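Local coordinates for protein esterase (Sinorhizobium meliloti 1021, PDB 4TX1) that is a carbohydrate acetylesterase of the SGNH-hydrolase family, cleaving acetyl esters, and probably also acts as an arylesterase, at residues L17-S22 against N61-A66; D21-G26 against V96-S101. All blocks are in the same frame, centred on the assembly; numbering follows the deposited sequence.

Interaction 1 of 2, residues L17-S22 against N61-A66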
# COMPACT_ATOMS: atom_id res chain seq x y z
N LEU A 17 22.63 -13.53 -8.28
CA LEU A 17 21.33 -13.62 -7.59
C LEU A 17 20.41 -14.53 -8.35
O LEU A 17 20.18 -14.34 -9.57
CB LEU A 17 20.67 -12.23 -7.42
CG LEU A 17 19.22 -12.17 -6.86
CD1 LEU A 17 19.22 -12.54 -5.39
CD2 LEU A 17 18.69 -10.76 -7.15
N CYS A 18 19.82 -15.46 -7.61
CA CYS A 18 18.85 -16.41 -8.15
C CYS A 18 17.46 -16.10 -7.60
O CYS A 18 17.21 -16.28 -6.40
CB CYS A 18 19.17 -17.82 -7.80
SG CYS A 18 20.85 -18.33 -8.36
N TYR A 19 16.65 -15.52 -8.44
CA TYR A 19 15.31 -15.02 -8.05
C TYR A 19 14.25 -15.87 -8.59
O TYR A 19 14.00 -15.95 -9.81
CB TYR A 19 15.16 -13.58 -8.54
CG TYR A 19 14.02 -12.76 -7.91
CD1 TYR A 19 14.08 -12.39 -6.56
CD2 TYR A 19 12.92 -12.37 -8.64
CE1 TYR A 19 13.11 -11.58 -5.98
CE2 TYR A 19 11.87 -11.63 -8.03
CZ TYR A 19 12.01 -11.20 -6.72
OH TYR A 19 11.06 -10.42 -6.10
N GLY A 20 13.54 -16.57 -7.69
CA GLY A 20 12.54 -17.50 -8.13
C GLY A 20 11.47 -17.83 -7.09
O GLY A 20 11.23 -17.04 -6.17
N ASP A 21 10.82 -18.98 -7.29
CA ASP A 21 9.65 -19.42 -6.55
C ASP A 21 9.99 -20.71 -5.79
O ASP A 21 11.14 -20.89 -5.39
CB ASP A 21 8.43 -19.47 -7.43
CG ASP A 21 8.58 -20.46 -8.60
OD1 ASP A 21 9.45 -21.33 -8.47
OD2 ASP A 21 7.91 -20.25 -9.63
N SER A 22 9.00 -21.54 -5.55
CA SER A 22 9.19 -22.74 -4.69
C SER A 22 10.14 -23.71 -5.43
O SER A 22 10.81 -24.49 -4.73
CB SER A 22 7.90 -23.44 -4.40
OG SER A 22 7.37 -24.01 -5.60
N ASN A 61 8.13 -19.32 -2.06
CA ASN A 61 7.02 -20.15 -2.45
C ASN A 61 5.77 -19.31 -2.88
O ASN A 61 5.38 -18.41 -2.14
CB ASN A 61 6.61 -21.11 -1.37
CG ASN A 61 7.64 -22.22 -1.12
OD1 ASN A 61 8.74 -22.20 -1.69
ND2 ASN A 61 7.37 -23.06 -0.13
N GLY A 62 5.27 -19.58 -4.07
CA GLY A 62 4.13 -18.92 -4.67
C GLY A 62 4.44 -17.61 -5.42
O GLY A 62 3.55 -16.92 -5.84
N ARG A 63 5.69 -17.25 -5.51
CA ARG A 63 6.03 -15.99 -6.11
C ARG A 63 5.60 -15.96 -7.58
O ARG A 63 5.88 -16.88 -8.27
CB ARG A 63 7.52 -15.74 -6.04
CG ARG A 63 8.01 -14.52 -6.80
CD ARG A 63 9.47 -14.19 -6.53
NE ARG A 63 9.69 -13.48 -5.31
CZ ARG A 63 10.77 -13.58 -4.56
NH1 ARG A 63 11.72 -14.46 -4.82
NH2 ARG A 63 10.87 -12.85 -3.50
N THR A 64 4.94 -14.88 -8.00
CA THR A 64 4.52 -14.65 -9.35
C THR A 64 5.51 -13.66 -10.00
O THR A 64 6.35 -13.04 -9.31
CB THR A 64 3.15 -14.01 -9.41
OG1 THR A 64 3.29 -12.61 -8.99
CG2 THR A 64 2.12 -14.77 -8.51
N THR A 65 5.39 -13.49 -11.32
CA THR A 65 6.26 -12.58 -11.97
C THR A 65 5.98 -11.15 -11.51
O THR A 65 6.88 -10.44 -11.05
CB THR A 65 6.13 -12.72 -13.53
OG1 THR A 65 4.80 -12.41 -13.93
CG2 THR A 65 6.56 -14.12 -14.09
N ALA A 66 4.73 -10.71 -11.58
CA ALA A 66 4.42 -9.28 -11.34
C ALA A 66 2.99 -9.09 -10.87
O ALA A 66 2.33 -8.06 -11.18
CB ALA A 66 4.69 -8.41 -12.59
O HOH W 1 6.38 -18.36 -10.65
O HOH W 2 5.93 -21.59 -6.12
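Arg-63 lays its guanidinium flat over one face of the Tyr-19 ring, the two planes 17° apart and their centres separated by 3.9 Å, while its CD adds a CH-pi contact over the same ring. A bend at chi3 (-81°) lets the chain turn back over the ring, whose hydroxyl is held by Gly-78 O. Arg-63 NH1 also donates to Gly-20 O at 3.0 Å (144°), the donor lying in the carbonyl plane. A leucine at Arg-63 would probably leave Gly-20 O without this donor and the ring face without its flat cover.

Two waters complete the polar links. One donates both to Asp-21 OD2 (2.6 Å) and to Arg-63 O (2.8 Å). The other accepts from Ser-22 N at 3.1 Å and Gly-62 N at 2.9 Å. Asn-61 OD1 packs tightly on Ser-22, 3.1 Å from its CB.

Ser-22, whose OG forms a weak hydrogen bond to His-202 NE2, is probably the nucleophile of a Ser-His-Asp triad. Two backbone N-H groups sharing one water are consistent with the oxyanion hole of SGNH hydrolases, where Asn-102, whose ND2 donates to Arg-63 O, is probably the third member.

Interaction 2 of 2, residues D21-G26 against V96-S101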
# COMPACT_ATOMS: atom_id res chain seq x y z
N ASP A 21 10.82 -18.98 -7.29
CA ASP A 21 9.65 -19.42 -6.55
C ASP A 21 9.99 -20.71 -5.79
O ASP A 21 11.14 -20.89 -5.39
CB ASP A 21 8.43 -19.47 -7.43
CG ASP A 21 8.58 -20.46 -8.60
OD1 ASP A 21 9.45 -21.33 -8.47
OD2 ASP A 21 7.91 -20.25 -9.63
N SER A 22 9.00 -21.54 -5.55
CA SER A 22 9.19 -22.74 -4.69
C SER A 22 10.14 -23.71 -5.43
O SER A 22 10.81 -24.49 -4.73
CB SER A 22 7.90 -23.44 -4.40
OG SER A 22 7.37 -24.01 -5.60
N LEU A 23 10.27 -23.61 -6.73
CA LEU A 23 11.25 -24.43 -7.42
C LEU A 23 12.68 -24.05 -7.05
O LEU A 23 13.52 -24.88 -7.12
CB LEU A 23 11.10 -24.32 -8.93
CG LEU A 23 10.04 -25.17 -9.53
CD1 LEU A 23 8.75 -25.17 -8.83
CD2 LEU A 23 9.83 -24.90 -10.99
N THR A 24 12.93 -22.79 -6.71
CA THR A 24 14.20 -22.30 -6.29
C THR A 24 14.38 -22.42 -4.79
O THR A 24 15.49 -22.72 -4.35
CB THR A 24 14.35 -20.83 -6.76
OG1 THR A 24 14.26 -20.81 -8.18
CG2 THR A 24 15.63 -20.18 -6.36
N TRP A 25 13.28 -22.21 -4.02
CA TRP A 25 13.29 -22.52 -2.58
C TRP A 25 13.72 -23.99 -2.38
O TRP A 25 14.48 -24.29 -1.49
CB TRP A 25 11.90 -22.31 -1.99
CG TRP A 25 11.78 -22.46 -0.51
CD1 TRP A 25 12.24 -21.60 0.40
CD2 TRP A 25 11.14 -23.51 0.21
NE1 TRP A 25 11.92 -22.01 1.66
CE2 TRP A 25 11.26 -23.20 1.58
CE3 TRP A 25 10.47 -24.67 -0.17
CZ2 TRP A 25 10.72 -23.99 2.57
CZ3 TRP A 25 9.90 -25.48 0.85
CH2 TRP A 25 10.05 -25.13 2.19
N GLY A 26 13.16 -24.86 -3.21
CA GLY A 26 13.45 -26.32 -3.11
C GLY A 26 12.30 -27.09 -2.43
O GLY A 26 12.46 -27.75 -1.44
N VAL A 96 19.68 -14.25 -12.22
CA VAL A 96 19.04 -15.39 -12.86
C VAL A 96 17.57 -15.48 -12.42
O VAL A 96 17.33 -15.67 -11.22
CB VAL A 96 19.74 -16.73 -12.47
CG1 VAL A 96 19.10 -17.91 -13.28
CG2 VAL A 96 21.26 -16.54 -12.76
N PHE A 97 16.64 -15.36 -13.36
CA PHE A 97 15.21 -15.46 -13.08
C PHE A 97 14.72 -16.86 -13.43
O PHE A 97 14.99 -17.39 -14.51
CB PHE A 97 14.40 -14.49 -13.88
CG PHE A 97 14.62 -13.03 -13.51
CD1 PHE A 97 14.27 -12.58 -12.25
CD2 PHE A 97 15.14 -12.11 -14.39
CE1 PHE A 97 14.41 -11.29 -11.90
CE2 PHE A 97 15.27 -10.78 -14.09
CZ PHE A 97 14.97 -10.36 -12.79
N MET A 98 14.00 -17.45 -12.50
CA MET A 98 13.19 -18.60 -12.86
C MET A 98 11.78 -18.49 -12.28
O MET A 98 11.51 -18.91 -11.12
CB MET A 98 13.87 -19.96 -12.53
CG MET A 98 13.13 -21.10 -13.21
SD MET A 98 13.95 -22.72 -13.16
CE MET A 98 13.55 -23.19 -11.48
N LEU A 99 10.89 -17.88 -13.04
CA LEU A 99 9.53 -17.60 -12.60
C LEU A 99 8.58 -17.83 -13.73
O LEU A 99 8.98 -17.81 -14.90
CB LEU A 99 9.42 -16.15 -12.07
CG LEU A 99 10.11 -15.80 -10.78
CD1 LEU A 99 10.06 -14.25 -10.53
CD2 LEU A 99 9.48 -16.56 -9.63
N GLY A 100 7.33 -18.09 -13.38
CA GLY A 100 6.19 -18.25 -14.27
C GLY A 100 5.25 -19.36 -13.91
O GLY A 100 4.10 -19.36 -14.38
N SER A 101 5.70 -20.36 -13.14
CA SER A 101 4.81 -21.45 -12.74
C SER A 101 3.58 -20.97 -12.00
O SER A 101 2.47 -21.39 -12.29
CB SER A 101 5.60 -22.47 -11.90
OG SER A 101 6.64 -23.12 -12.67
O HOH W 1 6.38 -18.36 -10.65
O HOH W 3 11.87 -20.87 -9.41
O HOH W 4 8.51 -20.99 -12.18
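Asp-21 OD2 is gripped by two waters, each of which ties it to the loop after strand 94-98. One, donating to OD2 at 2.7 Å, accepts from Ser-101 N at 3.0 Å; the other, shared with Arg-63 O, accepts from Gly-100 N at 2.9 Å. Thus successive N-H groups of the loop reach one carboxylate oxygen through solvent, without any direct hydrogen bond between the segments. The other oxygen, OD1, caps the short helix 22-25: Leu-23 N donates to its anti side at 3.0 Å, 29° out of the carboxylate plane. The torsion chi1 of 61° swings the carboxylate back over its own backbone, where OD1 can meet Leu-23 N while OD2 faces the loop.

A third water joins the backbones. It donates to Met-98 O at 2.6 Å and accepts from Asp-21 N and from the hydroxyl of Thr-24, whose OG1 also pairs with Trp-41 NE1.

Apolar contacts fill in around these waters. The Met-98 chain, bent at chi3, brings CE to Leu-23 CB at 3.7 Å, the two side chains crossing at about a right angle. Leu-99 runs past Asp-21 in the opposite direction, its CD2 lying 3.8 Å from the aspartate CB.

The contact joins the first turn after strand 14-20 to the end of its sheet neighbour, strand 94-98. Helix 41-49 supplies Trp-41 against Met-98, strand 140-145 places Val-144 beside the same methionine, and Leu-122 of helix 112-127 packs on Leu-99.

Overall arrangement
Both contacts are buried near the middle of the chain and start from the same piece of it, sharing Asp-21 and Ser-22 where strand 14-20 gives way to helix 22-25. Strands 14-20 and 94-98 lie side by side in the parallel sheet, so interaction 2 ties the Gly-Asp-Ser-Leu turn to the adjacent strand end, whereas interaction 1 joins it to the loop following strand 53-59. Their chemistry differs accordingly: a flat cationic stack and a direct side-chain bond dominate interaction 1, while waters and apolar contacts dominate interaction 2. One water belongs to both, linking the three chain segments around the probable nucleophile's turn.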